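Local coordinates for protein hyaluronoglucosaminidase (Apis mellifera, PDB 1FCQ) that probably hydrolyses the glycosidic bonds of hyaluronan, as a glycosidase family 56 enzyme of bee venom that is also a major allergen, at residues 17-22 against 42-47; 132-137 against 147-152. All coordinates share one frame; numbering follows the deposited sequence.

The two contacts illustrate how a (beta/alpha) barrel pairs segments near in sequence at two distant places: their centres lie 46 Å apart, on opposite sides of the chain's centre, and their nearest atoms stay about 27 Å from each other. Contact 1, 19 Å from that centre, joins the loop after strand 12-16 to the loop before strand 51-55, and so works between two successive barrel strands. Contact 2, 29 Å out, pairs helix 127-140 with the start of helix 146-175. The first closes along the chain before the second opens. One relies on a carboxylate, a water and two rings, the other on valines packed on one another and on two glutamate chains.

Contact 1 (17-22 against 42-47); sequences VPTFMC and WMDKFR
Thr19 and Asp44 meet through a short hydrogen bond: the hydroxyl OG1 of Thr19 donates to OD2 of Asp44 at 2.7 Å, reaching the syn lone pair, on the side of the other carboxylate oxygen. The two side chains cross at about a right angle. With chi1 at 44°, OG1 lies between its own backbone N and carbonyl carbon, and from there it reaches the carboxylate. Next along both segments, Phe20 and Phe46 form an oblique aromatic pair, their centroids 5.6 Å apart and their planes inclined by 41°. The closest approach there is not ring to ring: CD2 of Phe20 rests on the CB methylene of Phe46 at 3.4 Å. The Phe46 ring also receives Pro18, whose CB lies 3.8 Å from CE1 of Phe46, so this ring meets Pro18 as well as Phe20. Pro18 is the centre of an inverse gamma turn, just after strand 12-16 of the TIM barrel; segment 42-47 comes in just ahead of strand 51-55. Between the segments a water accepts from the amide N of Phe20 at 3.0 Å and can donate to the carbonyl O of Asp44, also at 3.0 Å, while its link to O of Val17 is weak. Further out, His23 NE2 also bonds to OD2 of Asp44, and Gln40 NE2 bonds to OD1, so the buried carboxylate is gripped on both oxygens. Trp15 NE1 bonds to OG1 of Thr19, and Phe46 packs on Ile53 and Tyr55 of strand 51-55.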
# COMPACT_ATOMS: atom_id res chain seq x y z
N VAL A 17 -8.37 6.93 -7.89
CA VAL A 17 -9.78 6.59 -7.58
C VAL A 17 -10.32 5.98 -8.86
O VAL A 17 -10.07 6.55 -9.94
CB VAL A 17 -10.55 7.86 -7.21
CG1 VAL A 17 -12.03 7.54 -6.97
CG2 VAL A 17 -10.01 8.54 -5.96
N PRO A 18 -11.09 4.91 -8.83
CA PRO A 18 -11.54 4.22 -10.02
C PRO A 18 -12.77 4.83 -10.66
O PRO A 18 -13.74 4.12 -10.94
CB PRO A 18 -11.79 2.80 -9.54
CG PRO A 18 -12.20 2.97 -8.13
CD PRO A 18 -11.39 4.13 -7.60
N THR A 19 -12.65 6.10 -10.99
CA THR A 19 -13.73 6.83 -11.64
C THR A 19 -13.97 6.35 -13.05
O THR A 19 -15.02 6.66 -13.63
CB THR A 19 -13.49 8.35 -11.57
OG1 THR A 19 -12.13 8.65 -11.90
CG2 THR A 19 -13.78 8.84 -10.15
N PHE A 20 -13.13 5.47 -13.63
CA PHE A 20 -13.44 4.90 -14.93
C PHE A 20 -14.80 4.21 -14.91
O PHE A 20 -15.49 4.18 -15.94
CB PHE A 20 -12.34 3.91 -15.37
CG PHE A 20 -12.37 2.62 -14.61
CD1 PHE A 20 -13.09 1.53 -15.09
CD2 PHE A 20 -11.68 2.48 -13.42
CE1 PHE A 20 -13.13 0.34 -14.38
CE2 PHE A 20 -11.71 1.29 -12.71
CZ PHE A 20 -12.43 0.21 -13.20
N MET A 21 -15.23 3.69 -13.77
CA MET A 21 -16.51 3.02 -13.58
C MET A 21 -17.68 3.97 -13.78
O MET A 21 -18.81 3.49 -13.95
CB MET A 21 -16.60 2.42 -12.17
CG MET A 21 -15.35 1.63 -11.79
SD MET A 21 -15.34 1.16 -10.04
CE MET A 21 -16.78 0.08 -10.08
N CYS A 22 -17.46 5.27 -13.74
CA CYS A 22 -18.52 6.26 -13.91
C CYS A 22 -18.63 6.77 -15.34
O CYS A 22 -19.55 7.52 -15.69
CB CYS A 22 -18.21 7.46 -13.01
SG CYS A 22 -18.05 7.02 -11.26
N TRP A 42 -4.36 9.55 -18.66
CA TRP A 42 -5.05 9.95 -19.90
C TRP A 42 -6.40 9.25 -19.98
O TRP A 42 -6.59 8.07 -19.67
CB TRP A 42 -4.13 9.60 -21.07
CG TRP A 42 -4.69 9.93 -22.43
CD1 TRP A 42 -4.79 11.16 -22.99
CD2 TRP A 42 -5.25 9.01 -23.37
NE1 TRP A 42 -5.39 11.07 -24.23
CE2 TRP A 42 -5.66 9.76 -24.49
CE3 TRP A 42 -5.43 7.62 -23.37
CZ2 TRP A 42 -6.25 9.16 -25.60
CZ3 TRP A 42 -6.02 7.03 -24.47
CH2 TRP A 42 -6.41 7.80 -25.58
N MET A 43 -7.42 10.02 -20.37
CA MET A 43 -8.81 9.61 -20.48
C MET A 43 -9.43 9.11 -19.19
O MET A 43 -10.42 8.37 -19.14
CB MET A 43 -8.97 8.56 -21.59
CG MET A 43 -8.78 9.17 -22.99
SD MET A 43 -10.07 10.36 -23.37
CE MET A 43 -11.50 9.35 -23.58
N ASP A 44 -8.83 9.50 -18.06
CA ASP A 44 -9.26 9.05 -16.74
C ASP A 44 -9.26 7.53 -16.65
O ASP A 44 -10.03 6.92 -15.89
CB ASP A 44 -10.61 9.63 -16.31
CG ASP A 44 -10.95 9.39 -14.85
OD1 ASP A 44 -10.06 9.52 -13.98
OD2 ASP A 44 -12.11 9.02 -14.58
N LYS A 45 -8.30 6.90 -17.32
CA LYS A 45 -8.17 5.44 -17.24
C LYS A 45 -7.67 5.07 -15.85
O LYS A 45 -6.95 5.87 -15.23
CB LYS A 45 -7.27 4.91 -18.36
CG LYS A 45 -8.00 4.84 -19.70
CD LYS A 45 -7.13 4.16 -20.74
CE LYS A 45 -7.84 3.98 -22.07
NZ LYS A 45 -6.94 3.36 -23.08
N PHE A 46 -8.01 3.88 -15.38
CA PHE A 46 -7.56 3.51 -14.03
C PHE A 46 -6.04 3.29 -14.03
O PHE A 46 -5.36 3.67 -13.07
CB PHE A 46 -8.27 2.26 -13.50
CG PHE A 46 -8.06 1.99 -12.04
CD1 PHE A 46 -8.21 3.00 -11.09
CD2 PHE A 46 -7.70 0.72 -11.62
CE1 PHE A 46 -8.02 2.74 -9.74
CE2 PHE A 46 -7.51 0.46 -10.27
CZ PHE A 46 -7.66 1.46 -9.33
N ARG A 47 -5.56 2.61 -15.07
CA ARG A 47 -4.12 2.35 -15.16
C ARG A 47 -3.60 3.09 -16.39
O ARG A 47 -4.12 2.82 -17.48
CB ARG A 47 -3.83 0.86 -15.28
CG ARG A 47 -4.27 0.10 -14.03
CD ARG A 47 -4.01 -1.40 -14.10
NE ARG A 47 -4.45 -1.93 -12.81
CZ ARG A 47 -5.70 -2.27 -12.52
NH1 ARG A 47 -5.93 -2.69 -11.29
NH2 ARG A 47 -6.64 -2.22 -13.47
O HOH W 1 -10.19 5.60 -13.23

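Contact 2 (132-137 against 147-152); sequences LSVEVV and QRVEQE
The carboxylate of Glu152 is gripped at OE2 by two arginines of its own helix, Arg155 and Arg156, in salt bridges that lie beyond the contact; what it offers Val137 is its aliphatic stem. CG of Glu152 lies 3.9 Å from CG2 of Val137, the two side chains crossing at about a right angle. A bend in the glutamate (chi2 71°) gives the chain its turn between that stem and the charged end. The other methyl of Val137, CG1, faces the backbone of the neighbouring helix, 3.9 Å from the carbonyl O of Val149, and touches CG1 of Val149 at 4.0 Å. That same Val149 methyl meets CG1 of Val134 at 3.9 Å, again with the side chains nearly perpendicular, so one branch of Val149 serves two valines from successive turns of helix 127-140. Over Val134, Glu150 folds back: its CB points away from the opposite helix, but with chi2 at -71° the carboxylate returns, bringing OE1 to 3.7 Å from CG2 of Val134. The helix axes approach to 8.8 Å with their directions 126° apart, so these consecutive helices of the TIM-barrel chain, joined by a short connection, run obliquely and more antiparallel than parallel. With no hydrogen bond crossing between the segments, their direct hold is van der Waals contact of valine methyls with aliphatic groups, a backbone carbonyl and a carboxylate; the charge of Glu152 is met by arginines of its own helix, while Glu150 OE2 has a long, weak ion pair with Arg138.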
# COMPACT_ATOMS: atom_id res chain seq x y z
N LEU A 132 1.40 -21.26 11.48
CA LEU A 132 1.68 -22.24 10.46
C LEU A 132 3.19 -22.41 10.28
O LEU A 132 3.63 -23.54 10.09
CB LEU A 132 1.02 -21.88 9.12
CG LEU A 132 1.29 -22.85 7.98
CD1 LEU A 132 0.83 -24.27 8.31
CD2 LEU A 132 0.61 -22.36 6.70
N SER A 133 3.93 -21.31 10.39
CA SER A 133 5.38 -21.41 10.26
C SER A 133 5.94 -22.37 11.31
O SER A 133 6.78 -23.20 10.99
CB SER A 133 6.04 -20.05 10.42
OG SER A 133 5.62 -19.17 9.38
N VAL A 134 5.54 -22.18 12.56
CA VAL A 134 5.99 -23.03 13.66
C VAL A 134 5.48 -24.46 13.50
O VAL A 134 6.26 -25.42 13.66
CB VAL A 134 5.56 -22.45 15.01
CG1 VAL A 134 5.90 -23.43 16.13
CG2 VAL A 134 6.23 -21.11 15.26
N GLU A 135 4.22 -24.64 13.12
CA GLU A 135 3.67 -25.97 12.93
C GLU A 135 4.46 -26.79 11.93
O GLU A 135 4.74 -27.97 12.13
CB GLU A 135 2.20 -25.87 12.53
CG GLU A 135 1.49 -27.12 12.08
CD GLU A 135 0.15 -26.81 11.42
OE1 GLU A 135 -0.32 -25.65 11.47
OE2 GLU A 135 -0.40 -27.76 10.82
N VAL A 136 4.84 -26.19 10.80
CA VAL A 136 5.60 -26.86 9.76
C VAL A 136 6.97 -27.30 10.29
O VAL A 136 7.36 -28.43 9.99
CB VAL A 136 5.75 -25.89 8.56
CG1 VAL A 136 6.78 -26.38 7.56
CG2 VAL A 136 4.38 -25.75 7.90
N VAL A 137 7.64 -26.44 11.05
CA VAL A 137 8.95 -26.80 11.60
C VAL A 137 8.78 -27.96 12.59
O VAL A 137 9.56 -28.91 12.56
CB VAL A 137 9.67 -25.64 12.30
CG1 VAL A 137 11.00 -26.10 12.92
CG2 VAL A 137 10.00 -24.53 11.30
N GLN A 147 13.29 -23.69 21.39
CA GLN A 147 13.98 -22.48 20.93
C GLN A 147 14.41 -22.64 19.49
O GLN A 147 14.23 -21.73 18.67
CB GLN A 147 15.17 -22.13 21.83
CG GLN A 147 15.87 -20.85 21.42
CD GLN A 147 16.95 -20.43 22.39
OE1 GLN A 147 17.92 -21.15 22.62
NE2 GLN A 147 16.78 -19.25 22.98
N ARG A 148 14.95 -23.80 19.14
CA ARG A 148 15.39 -24.10 17.78
C ARG A 148 14.20 -24.04 16.82
O ARG A 148 14.30 -23.48 15.73
CB ARG A 148 16.11 -25.44 17.73
CG ARG A 148 16.76 -25.77 16.39
CD ARG A 148 17.91 -26.73 16.55
NE ARG A 148 18.78 -26.93 15.42
CZ ARG A 148 19.11 -26.19 14.39
NH1 ARG A 148 18.60 -24.98 14.19
NH2 ARG A 148 19.97 -26.64 13.48
N VAL A 149 13.07 -24.62 17.25
CA VAL A 149 11.86 -24.59 16.41
C VAL A 149 11.44 -23.15 16.14
O VAL A 149 11.18 -22.81 14.98
CB VAL A 149 10.71 -25.35 17.10
CG1 VAL A 149 9.39 -25.08 16.39
CG2 VAL A 149 10.98 -26.84 17.15
N GLU A 150 11.30 -22.34 17.19
CA GLU A 150 10.87 -20.96 17.02
C GLU A 150 11.81 -20.17 16.13
O GLU A 150 11.39 -19.42 15.23
CB GLU A 150 10.77 -20.29 18.40
CG GLU A 150 9.60 -20.86 19.21
CD GLU A 150 8.28 -20.40 18.63
OE1 GLU A 150 8.27 -19.45 17.81
OE2 GLU A 150 7.23 -20.97 18.99
N GLN A 151 13.11 -20.32 16.38
CA GLN A 151 14.15 -19.64 15.61
C GLN A 151 14.10 -20.00 14.14
O GLN A 151 14.21 -19.16 13.22
CB GLN A 151 15.45 -20.05 16.28
CG GLN A 151 16.79 -20.04 15.59
CD GLN A 151 17.85 -20.62 16.52
OE1 GLN A 151 18.49 -21.63 16.23
NE2 GLN A 151 18.05 -19.97 17.66
N GLU A 152 13.94 -21.29 13.85
CA GLU A 152 13.84 -21.80 12.49
C GLU A 152 12.58 -21.28 11.79
O GLU A 152 12.64 -20.86 10.63
CB GLU A 152 13.89 -23.32 12.51
CG GLU A 152 13.86 -23.96 11.13
CD GLU A 152 15.13 -23.78 10.32
OE1 GLU A 152 16.05 -23.11 10.82
OE2 GLU A 152 15.21 -24.29 9.19